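Local coordinates for CRISPR-associated protein, Cse1 family (Acidimicrobium ferrooxidans, PDB 4H3T) that probably serves as the large Cse1 subunit of a type I-E CRISPR Cascade complex, helping to recognise and bind invading target DNA, at residues R246-W260 with G286-H300. The protein carries 1 engineered substitution. Numbering follows the deposited sequence.
Sequences RVMRAPDGVCDLFTW and GDEVDRRAARDVDPH
A short parallel strand pair opens this contact: M248 and R249 run beside E288 and V289, and beyond them each segment turns into a helix, 254-257 and 291-297. E288 N donates to V247 O (2.9 Å), R249 N to E288 O, and D290 N to R249 O. Ahead of the pair, D287 OD1 takes V247 N on its anti side and is also paired with R264. Extended from CG to NE, R246 brings NH2 to G286 O at 2.8 Å and to E288 OE2 at 3.0 Å. Both acceptors lie at the guanidinium edge, but R246 NH2 meets the E288 carboxylate from above its plane, and R246 NE forms a salt bridge with D190. Strand 248-249 lies in a mixed sheet, parallel to the long strand 275-289, which also pairs antiparallel with 263-272. On the face where R249 and V289 point, V289 CG2 makes a CH-pi contact over one face of the W260 indole, 3.4 Å from the five-membered ring centroid and 15° off the normal. W260 NE1 donates to D287 O (3.0 Å) from above the carbonyl plane, while water 2 covers the opposite indole face and links R249 NH2 to D287 OD2. R249 grips D256 end-on, with NH1 and NH2 each on a syn lone pair. D290 caps helix 291-297 through OD1, its bond to A293 N straight at 170°. A250, in the loop after the strand, sets CB against A293 CB at a tight 3.4 Å; between the helices, V297 CG1, anti to its backbone N (chi1 174°), packs against G253 and 3.9 Å from L257 CD2.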
ATOM      1  N   ARG A 246       4.756 -25.822   9.519  1.00 47.57           N
ATOM      2  CA  ARG A 246       4.632 -24.364   9.691  1.00 46.14           C
ATOM      3  C   ARG A 246       4.224 -24.032  11.115  1.00 49.30           C
ATOM      4  O   ARG A 246       3.740 -24.887  11.860  1.00 49.92           O
ATOM      5  CB  ARG A 246       3.614 -23.808   8.685  1.00 43.72           C
ATOM      6  CG  ARG A 246       2.143 -24.141   9.015  1.00 47.01           C
ATOM      7  CD  ARG A 246       1.267 -24.109   7.796  1.00 48.90           C
ATOM      8  NE  ARG A 246      -0.163 -24.105   8.126  1.00 47.93           N
ATOM      9  CZ  ARG A 246      -0.918 -23.055   8.410  1.00 53.07           C
ATOM     10  NH1 ARG A 246      -2.203 -23.215   8.669  1.00 46.72           N
ATOM     11  NH2 ARG A 246      -0.398 -21.821   8.409  1.00 44.04           N
ATOM     12  N   VAL A 247       4.418 -22.796  11.486  1.00 47.27           N
ATOM     13  CA  VAL A 247       4.159 -22.314  12.852  1.00 49.28           C
ATOM     14  C   VAL A 247       3.579 -20.935  12.804  1.00 52.03           C
ATOM     15  O   VAL A 247       3.685 -20.244  11.777  1.00 50.12           O
ATOM     16  CB  VAL A 247       5.482 -22.278  13.745  1.00 53.05           C
ATOM     17  CG1 VAL A 247       6.116 -23.657  13.937  1.00 53.74           C
ATOM     18  CG2 VAL A 247       6.504 -21.306  13.213  1.00 50.91           C
HETATM   19  N   MSE A 248       3.067 -20.498  13.951  1.00 49.65           N
HETATM   20  CA  MSE A 248       2.794 -19.090  14.237  1.00 50.32           C
HETATM   21  C   MSE A 248       4.006 -18.650  15.075  1.00 55.13           C
HETATM   22  O   MSE A 248       4.308 -19.326  16.046  1.00 55.25           O
HETATM   23  CB  MSE A 248       1.493 -18.793  14.968  1.00 53.43           C
HETATM   24  CG  MSE A 248       1.431 -17.269  15.314  1.00 63.18           C
HETATM   25 SE   MSE A 248      -0.134 -16.708  16.190  0.61 74.93          SE
HETATM   26  CE  MSE A 248      -1.284 -16.693  14.621  1.00 70.87           C
ATOM     27  N   ARG A 249       4.672 -17.559  14.702  1.00 48.87           N
ATOM     28  CA  ARG A 249       5.913 -17.092  15.322  1.00 50.29           C
ATOM     29  C   ARG A 249       5.973 -15.583  15.287  1.00 51.60           C
ATOM     30  O   ARG A 249       5.575 -14.961  14.293  1.00 46.97           O
ATOM     31  CB  ARG A 249       7.100 -17.679  14.475  1.00 52.43           C
ATOM     32  CG  ARG A 249       8.469 -17.303  14.879  1.00 66.96           C
ATOM     33  CD  ARG A 249       9.511 -18.216  14.230  1.00 53.77           C
ATOM     34  NE  ARG A 249       9.798 -17.925  12.820  1.00 52.50           N
ATOM     35  CZ  ARG A 249      10.518 -16.882  12.404  1.00 57.57           C
ATOM     36  NH1 ARG A 249      10.962 -15.987  13.272  1.00 47.66           N
ATOM     37  NH2 ARG A 249      10.755 -16.702  11.110  1.00 49.63           N
ATOM     38  N   ALA A 250       6.602 -15.007  16.299  1.00 49.85           N
ATOM     39  CA  ALA A 250       6.903 -13.584  16.354  1.00 49.51           C
ATOM     40  C   ALA A 250       8.125 -13.305  15.495  1.00 53.85           C
ATOM     41  O   ALA A 250       9.143 -13.942  15.690  1.00 56.30           O
ATOM     42  CB  ALA A 250       7.163 -13.140  17.798  1.00 51.43           C
ATOM     43  N   PRO A 251       8.120 -12.300  14.611  1.00 48.21           N
ATOM     44  CA  PRO A 251       9.362 -12.009  13.850  1.00 47.00           C
ATOM     45  C   PRO A 251      10.478 -11.464  14.752  1.00 52.96           C
ATOM     46  O   PRO A 251      10.176 -10.784  15.706  1.00 52.60           O
ATOM     47  CB  PRO A 251       8.916 -11.025  12.763  1.00 46.89           C
ATOM     48  CG  PRO A 251       7.557 -10.567  13.154  1.00 53.28           C
ATOM     49  CD  PRO A 251       7.005 -11.428  14.240  1.00 49.89           C
ATOM     50  N   ASP A 252      11.752 -11.801  14.461  1.00 49.18           N
ATOM     51  CA  ASP A 252      12.893 -11.343  15.251  1.00 52.97           C
ATOM     52  C   ASP A 252      13.202  -9.869  15.013  1.00 54.56           C
ATOM     53  O   ASP A 252      13.886  -9.236  15.793  1.00 54.02           O
ATOM     54  CB  ASP A 252      14.130 -12.171  14.905  1.00 55.38           C
ATOM     55  CG  ASP A 252      13.990 -13.645  15.248  1.00 65.75           C
ATOM     56  OD1 ASP A 252      13.117 -13.988  16.110  1.00 67.46           O
ATOM     57  OD2 ASP A 252      14.712 -14.466  14.632  1.00 66.52           O
ATOM     58  N   GLY A 253      12.786  -9.387  13.870  1.00 48.24           N
ATOM     59  CA  GLY A 253      13.018  -8.023  13.426  1.00 47.51           C
ATOM     60  C   GLY A 253      12.570  -7.855  11.988  1.00 46.86           C
ATOM     61  O   GLY A 253      11.926  -8.754  11.389  1.00 44.34           O
ATOM     62  N   VAL A 254      12.972  -6.735  11.402  1.00 42.13           N
ATOM     63  CA  VAL A 254      12.533  -6.398  10.045  1.00 41.76           C
ATOM     64  C   VAL A 254      13.091  -7.286   8.966  1.00 42.95           C
ATOM     65  O   VAL A 254      12.369  -7.537   8.004  1.00 40.77           O
ATOM     66  CB  VAL A 254      12.778  -4.935   9.638  1.00 46.70           C
ATOM     67  CG1 VAL A 254      11.777  -4.016  10.325  1.00 46.80           C
ATOM     68  CG2 VAL A 254      14.217  -4.491   9.896  1.00 48.11           C
ATOM     69  N   CYS A 255      14.343  -7.742   9.066  1.00 39.02           N
ATOM     70  CA  CYS A 255      14.895  -8.633   8.019  1.00 40.38           C
ATOM     71  C   CYS A 255      14.126  -9.922   7.955  1.00 42.69           C
ATOM     72  O   CYS A 255      13.927 -10.432   6.859  1.00 42.71           O
ATOM     73  CB  CYS A 255      16.368  -8.918   8.193  1.00 42.43           C
ATOM     74  SG  CYS A 255      17.419  -7.445   8.098  1.00 48.79           S
ATOM     75  N   ASP A 256      13.737 -10.462   9.130  1.00 40.29           N
ATOM     76  CA  ASP A 256      12.942 -11.686   9.252  1.00 39.15           C
ATOM     77  C   ASP A 256      11.515 -11.404   8.669  1.00 40.14           C
ATOM     78  O   ASP A 256      11.075 -12.069   7.737  1.00 39.69           O
ATOM     79  CB  ASP A 256      12.915 -12.083  10.746  1.00 41.17           C
ATOM     80  CG  ASP A 256      12.234 -13.365  11.095  1.00 47.86           C
ATOM     81  OD1 ASP A 256      12.074 -14.227  10.184  1.00 46.04           O
ATOM     82  OD2 ASP A 256      11.843 -13.520  12.283  1.00 48.16           O
ATOM     83  N   LEU A 257      10.874 -10.324   9.111  1.00 39.37           N
ATOM     84  CA  LEU A 257       9.517 -10.012   8.693  1.00 40.01           C
ATOM     85  C   LEU A 257       9.409  -9.676   7.227  1.00 41.96           C
ATOM     86  O   LEU A 257       8.511 -10.178   6.552  1.00 39.29           O
ATOM     87  CB  LEU A 257       8.933  -8.885   9.504  1.00 39.55           C
ATOM     88  CG  LEU A 257       7.459  -8.478   9.197  1.00 39.95           C
ATOM     89  CD1 LEU A 257       6.488  -9.682   9.292  1.00 41.40           C
ATOM     90  CD2 LEU A 257       7.068  -7.356  10.144  1.00 39.42           C
ATOM     91  N   PHE A 258      10.313  -8.842   6.746  1.00 38.74           N
ATOM     92  CA  PHE A 258      10.345  -8.464   5.352  1.00 37.52           C
ATOM     93  C   PHE A 258      10.590  -9.648   4.350  1.00 42.49           C
ATOM     94  O   PHE A 258      10.370  -9.450   3.181  1.00 39.80           O
ATOM     95  CB  PHE A 258      11.380  -7.396   5.112  1.00 37.09           C
ATOM     96  CG  PHE A 258      11.117  -6.008   5.669  1.00 37.13           C
ATOM     97  CD1 PHE A 258       9.979  -5.733   6.417  1.00 37.70           C
ATOM     98  CD2 PHE A 258      12.008  -4.990   5.444  1.00 39.84           C
ATOM     99  CE1 PHE A 258       9.770  -4.443   6.966  1.00 40.36           C
ATOM    100  CE2 PHE A 258      11.841  -3.731   6.029  1.00 42.04           C
ATOM    101  CZ  PHE A 258      10.654  -3.426   6.671  1.00 41.69           C
ATOM    102  N   THR A 259      11.058 -10.828   4.808  1.00 41.38           N
ATOM    103  CA  THR A 259      11.299 -11.980   3.967  1.00 39.21           C
ATOM    104  C   THR A 259      10.499 -13.183   4.450  1.00 41.86           C
ATOM    105  O   THR A 259      10.871 -14.319   4.186  1.00 37.77           O
ATOM    106  CB  THR A 259      12.794 -12.265   3.989  1.00 37.67           C
ATOM    107  OG1 THR A 259      13.231 -12.598   5.325  1.00 40.24           O
ATOM    108  CG2 THR A 259      13.599 -11.109   3.450  1.00 36.50           C
ATOM    109  N   TRP A 260       9.381 -12.931   5.128  1.00 37.91           N
ATOM    110  CA  TRP A 260       8.618 -13.968   5.801  1.00 36.17           C
ATOM    111  C   TRP A 260       8.158 -15.059   4.863  1.00 39.22           C
ATOM    112  O   TRP A 260       7.534 -14.769   3.844  1.00 37.95           O
ATOM    113  CB  TRP A 260       7.380 -13.327   6.487  1.00 35.84           C
ATOM    114  CG  TRP A 260       6.747 -14.185   7.521  1.00 37.16           C
ATOM    115  CD1 TRP A 260       5.572 -14.865   7.420  1.00 39.40           C
ATOM    116  CD2 TRP A 260       7.225 -14.394   8.849  1.00 38.36           C
ATOM    117  NE1 TRP A 260       5.273 -15.463   8.619  1.00 41.66           N
ATOM    118  CE2 TRP A 260       6.270 -15.187   9.519  1.00 43.53           C
ATOM    119  CE3 TRP A 260       8.311 -13.904   9.576  1.00 41.63           C
ATOM    120  CZ2 TRP A 260       6.364 -15.472  10.880  1.00 45.10           C
ATOM    121  CZ3 TRP A 260       8.394 -14.182  10.926  1.00 43.88           C
ATOM    122  CH2 TRP A 260       7.447 -14.986  11.556  1.00 44.38           C
ATOM    123  N   GLY A 286       2.071 -21.626   4.833  1.00 38.67           N
ATOM    124  CA  GLY A 286       3.334 -21.431   5.557  1.00 39.02           C
ATOM    125  C   GLY A 286       3.116 -20.775   6.910  1.00 43.06           C
ATOM    126  O   GLY A 286       2.084 -20.953   7.578  1.00 41.27           O
ATOM    127  N   ASP A 287       4.140 -20.074   7.368  1.00 40.94           N
ATOM    128  CA  ASP A 287       4.134 -19.535   8.694  1.00 39.39           C
ATOM    129  C   ASP A 287       3.243 -18.323   8.861  1.00 42.14           C
ATOM    130  O   ASP A 287       3.142 -17.477   7.993  1.00 41.21           O
ATOM    131  CB  ASP A 287       5.551 -19.137   9.131  1.00 42.27           C
ATOM    132  CG  ASP A 287       6.546 -20.269   9.235  1.00 45.79           C
ATOM    133  OD1 ASP A 287       6.139 -21.389   9.645  1.00 44.35           O
ATOM    134  OD2 ASP A 287       7.743 -20.052   8.864  1.00 47.74           O
ATOM    135  N   GLU A 288       2.637 -18.202  10.028  1.00 41.15           N
ATOM    136  CA  GLU A 288       1.761 -17.076  10.330  1.00 41.70           C
ATOM    137  C   GLU A 288       2.500 -16.090  11.225  1.00 47.54           C
ATOM    138  O   GLU A 288       3.204 -16.515  12.139  1.00 44.97           O
ATOM    139  CB  GLU A 288       0.507 -17.569  11.064  1.00 43.63           C
ATOM    140  CG  GLU A 288      -0.287 -18.672  10.344  1.00 53.89           C
ATOM    141  CD  GLU A 288      -0.983 -18.308   9.049  1.00 71.69           C
ATOM    142  OE1 GLU A 288      -0.837 -17.142   8.621  1.00 59.52           O
ATOM    143  OE2 GLU A 288      -1.704 -19.171   8.484  1.00 58.22           O
ATOM    144  N   VAL A 289       2.366 -14.795  10.956  1.00 43.66           N
ATOM    145  CA  VAL A 289       2.999 -13.762  11.740  1.00 43.81           C
ATOM    146  C   VAL A 289       2.157 -13.517  12.995  1.00 50.67           C
ATOM    147  O   VAL A 289       0.947 -13.272  12.908  1.00 47.68           O
ATOM    148  CB  VAL A 289       3.173 -12.437  10.944  1.00 44.31           C
ATOM    149  CG1 VAL A 289       3.780 -11.358  11.817  1.00 44.69           C
ATOM    150  CG2 VAL A 289       4.020 -12.625   9.699  1.00 42.65           C
ATOM    151  N   ASP A 290       2.814 -13.521  14.141  1.00 50.65           N
ATOM    152  CA  ASP A 290       2.217 -13.107  15.422  1.00 51.36           C
ATOM    153  C   ASP A 290       1.910 -11.602  15.308  1.00 53.68           C
ATOM    154  O   ASP A 290       2.817 -10.780  15.180  1.00 48.11           O
ATOM    155  CB  ASP A 290       3.188 -13.418  16.554  1.00 52.35           C
ATOM    156  CG  ASP A 290       2.646 -13.089  17.931  1.00 59.82           C
ATOM    157  OD1 ASP A 290       2.092 -11.992  18.098  1.00 57.84           O
ATOM    158  OD2 ASP A 290       2.816 -13.914  18.846  1.00 67.75           O
ATOM    159  N   ARG A 291       0.625 -11.277  15.237  1.00 53.86           N
ATOM    160  CA  ARG A 291       0.148  -9.918  14.942  1.00 54.43           C
ATOM    161  C   ARG A 291       0.485  -8.908  16.051  1.00 60.16           C
ATOM    162  O   ARG A 291       0.794  -7.749  15.719  1.00 57.90           O
ATOM    163  CB  ARG A 291      -1.358  -9.940  14.643  1.00 54.81           C
ATOM    164  CG  ARG A 291      -1.662 -10.745  13.356  1.00 50.77           C
ATOM    165  CD  ARG A 291      -3.149 -10.938  13.101  1.00 56.19           C
ATOM    166  NE  ARG A 291      -3.364 -11.475  11.743  1.00 63.08           N
ATOM    167  CZ  ARG A 291      -4.533 -11.523  11.110  1.00 66.85           C
ATOM    168  NH1 ARG A 291      -5.622 -11.034  11.674  1.00 56.56           N
ATOM    169  NH2 ARG A 291      -4.616 -12.049   9.905  1.00 58.94           N
ATOM    170  N   ARG A 292       0.579  -9.373  17.322  1.00 58.77           N
ATOM    171  CA  ARG A 292       0.994  -8.514  18.442  1.00 60.04           C
ATOM    172  C   ARG A 292       2.441  -8.121  18.283  1.00 60.73           C
ATOM    173  O   ARG A 292       2.778  -6.942  18.408  1.00 57.48           O
ATOM    174  CB  ARG A 292       0.797  -9.233  19.795  1.00 65.02           C
ATOM    175  CG  ARG A 292       1.158  -8.403  21.033  1.00 81.25           C
ATOM    176  CD  ARG A 292       2.008  -9.139  22.071  1.00104.25           C
ATOM    177  NE  ARG A 292       3.460  -8.970  21.866  1.00106.88           N
ATOM    178  CZ  ARG A 292       4.309  -9.885  21.383  1.00121.78           C
ATOM    179  NH1 ARG A 292       3.872 -11.094  21.016  1.00102.71           N
ATOM    180  NH2 ARG A 292       5.603  -9.597  21.257  1.00107.31           N
ATOM    181  N   ALA A 293       3.315  -9.105  17.994  1.00 56.08           N
ATOM    182  CA  ALA A 293       4.730  -8.814  17.779  1.00 54.15           C
ATOM    183  C   ALA A 293       4.965  -7.957  16.521  1.00 54.85           C
ATOM    184  O   ALA A 293       5.865  -7.140  16.531  1.00 54.20           O
ATOM    185  CB  ALA A 293       5.525 -10.116  17.673  1.00 55.56           C
ATOM    186  N   ALA A 294       4.136  -8.097  15.444  1.00 50.11           N
ATOM    187  CA  ALA A 294       4.315  -7.320  14.202  1.00 49.01           C
ATOM    188  C   ALA A 294       4.227  -5.808  14.445  1.00 47.03           C
ATOM    189  O   ALA A 294       4.944  -5.031  13.808  1.00 43.53           O
ATOM    190  CB  ALA A 294       3.249  -7.733  13.162  1.00 48.60           C
ATOM    191  N   ARG A 295       3.341  -5.396  15.366  1.00 43.25           N
ATOM    192  CA  ARG A 295       3.132  -3.996  15.687  1.00 43.61           C
ATOM    193  C   ARG A 295       4.435  -3.365  16.228  1.00 49.99           C
ATOM    194  O   ARG A 295       4.773  -2.236  15.859  1.00 48.39           O
ATOM    195  CB  ARG A 295       1.936  -3.863  16.634  1.00 41.83           C
ATOM    196  CG  ARG A 295       1.840  -2.546  17.295  1.00 48.76           C
ATOM    197  CD  ARG A 295       0.472  -2.333  17.897  1.00 55.21           C
ATOM    198  NE  ARG A 295       0.476  -1.096  18.653  1.00 59.17           N
ATOM    199  CZ  ARG A 295       0.938  -0.925  19.893  1.00 67.61           C
ATOM    200  NH1 ARG A 295       1.455  -1.947  20.572  1.00 56.51           N
ATOM    201  NH2 ARG A 295       0.865   0.257  20.469  1.00 57.08           N
ATOM    202  N   ASP A 296       5.201  -4.111  16.991  1.00 47.71           N
ATOM    203  CA  ASP A 296       6.486  -3.612  17.499  1.00 48.22           C
ATOM    204  C   ASP A 296       7.556  -3.552  16.428  1.00 50.43           C
ATOM    205  O   ASP A 296       8.490  -2.777  16.551  1.00 52.47           O
ATOM    206  CB  ASP A 296       6.997  -4.508  18.634  1.00 51.92           C
ATOM    207  CG  ASP A 296       6.146  -4.465  19.922  1.00 67.11           C
ATOM    208  OD1 ASP A 296       5.422  -3.446  20.139  1.00 66.21           O
ATOM    209  OD2 ASP A 296       6.183  -5.454  20.692  1.00 73.47           O
ATOM    210  N   VAL A 297       7.490  -4.416  15.432  1.00 46.09           N
ATOM    211  CA  VAL A 297       8.553  -4.554  14.455  1.00 43.75           C
ATOM    212  C   VAL A 297       8.442  -3.645  13.226  1.00 45.70           C
ATOM    213  O   VAL A 297       9.448  -3.120  12.755  1.00 43.40           O
ATOM    214  CB  VAL A 297       8.594  -6.043  13.996  1.00 46.24           C
ATOM    215  CG1 VAL A 297       9.585  -6.272  12.858  1.00 45.99           C
ATOM    216  CG2 VAL A 297       8.909  -6.973  15.177  1.00 48.24           C
ATOM    217  N   ASP A 298       7.258  -3.569  12.653  1.00 39.83           N
ATOM    218  CA  ASP A 298       7.059  -3.134  11.270  1.00 38.80           C
ATOM    219  C   ASP A 298       6.848  -1.631  11.102  1.00 42.82           C
ATOM    220  O   ASP A 298       5.853  -1.090  11.582  1.00 43.02           O
ATOM    221  CB  ASP A 298       5.877  -3.908  10.714  1.00 38.01           C
ATOM    222  CG  ASP A 298       5.710  -3.927   9.190  1.00 43.40           C
ATOM    223  OD1 ASP A 298       6.248  -3.024   8.508  1.00 39.29           O
ATOM    224  OD2 ASP A 298       5.020  -4.816   8.697  1.00 41.14           O
ATOM    225  N   PRO A 299       7.745  -0.981  10.341  1.00 40.09           N
ATOM    226  CA  PRO A 299       7.625   0.455  10.138  1.00 39.17           C
ATOM    227  C   PRO A 299       6.618   0.885   9.075  1.00 39.05           C
ATOM    228  O   PRO A 299       6.472   2.094   8.862  1.00 40.18           O
ATOM    229  CB  PRO A 299       9.050   0.829   9.670  1.00 42.51           C
ATOM    230  CG  PRO A 299       9.473  -0.345   8.858  1.00 43.27           C
ATOM    231  CD  PRO A 299       8.929  -1.528   9.602  1.00 41.64           C
ATOM    232  N   HIS A 300       6.065  -0.033   8.300  1.00 39.61           N
ATOM    233  CA  HIS A 300       5.210   0.318   7.143  1.00 38.67           C
ATOM    234  C   HIS A 300       3.685   0.245   7.419  1.00 41.52           C
ATOM    235  O   HIS A 300       2.893   0.198   6.472  1.00 40.93           O
ATOM    236  CB  HIS A 300       5.519  -0.601   5.961  1.00 37.69           C
ATOM    237  CG  HIS A 300       6.903  -0.393   5.413  1.00 40.82           C
ATOM    238  ND1 HIS A 300       7.745  -1.461   5.132  1.00 44.08           N
ATOM    239  CD2 HIS A 300       7.526   0.756   5.106  1.00 41.26           C
ATOM    240  CE1 HIS A 300       8.877  -0.906   4.698  1.00 44.45           C
ATOM    241  NE2 HIS A 300       8.756   0.434   4.626  1.00 43.35           N
TER
HETATM  242  O   HOH W   1      -3.450 -20.767   9.670  1.00 59.58           O
HETATM  243  O   HOH W   2       8.798 -17.410   8.888  1.00 42.83           O
HETATM  244  O   HOH W   3       9.990 -20.106  10.763  1.00 52.34           O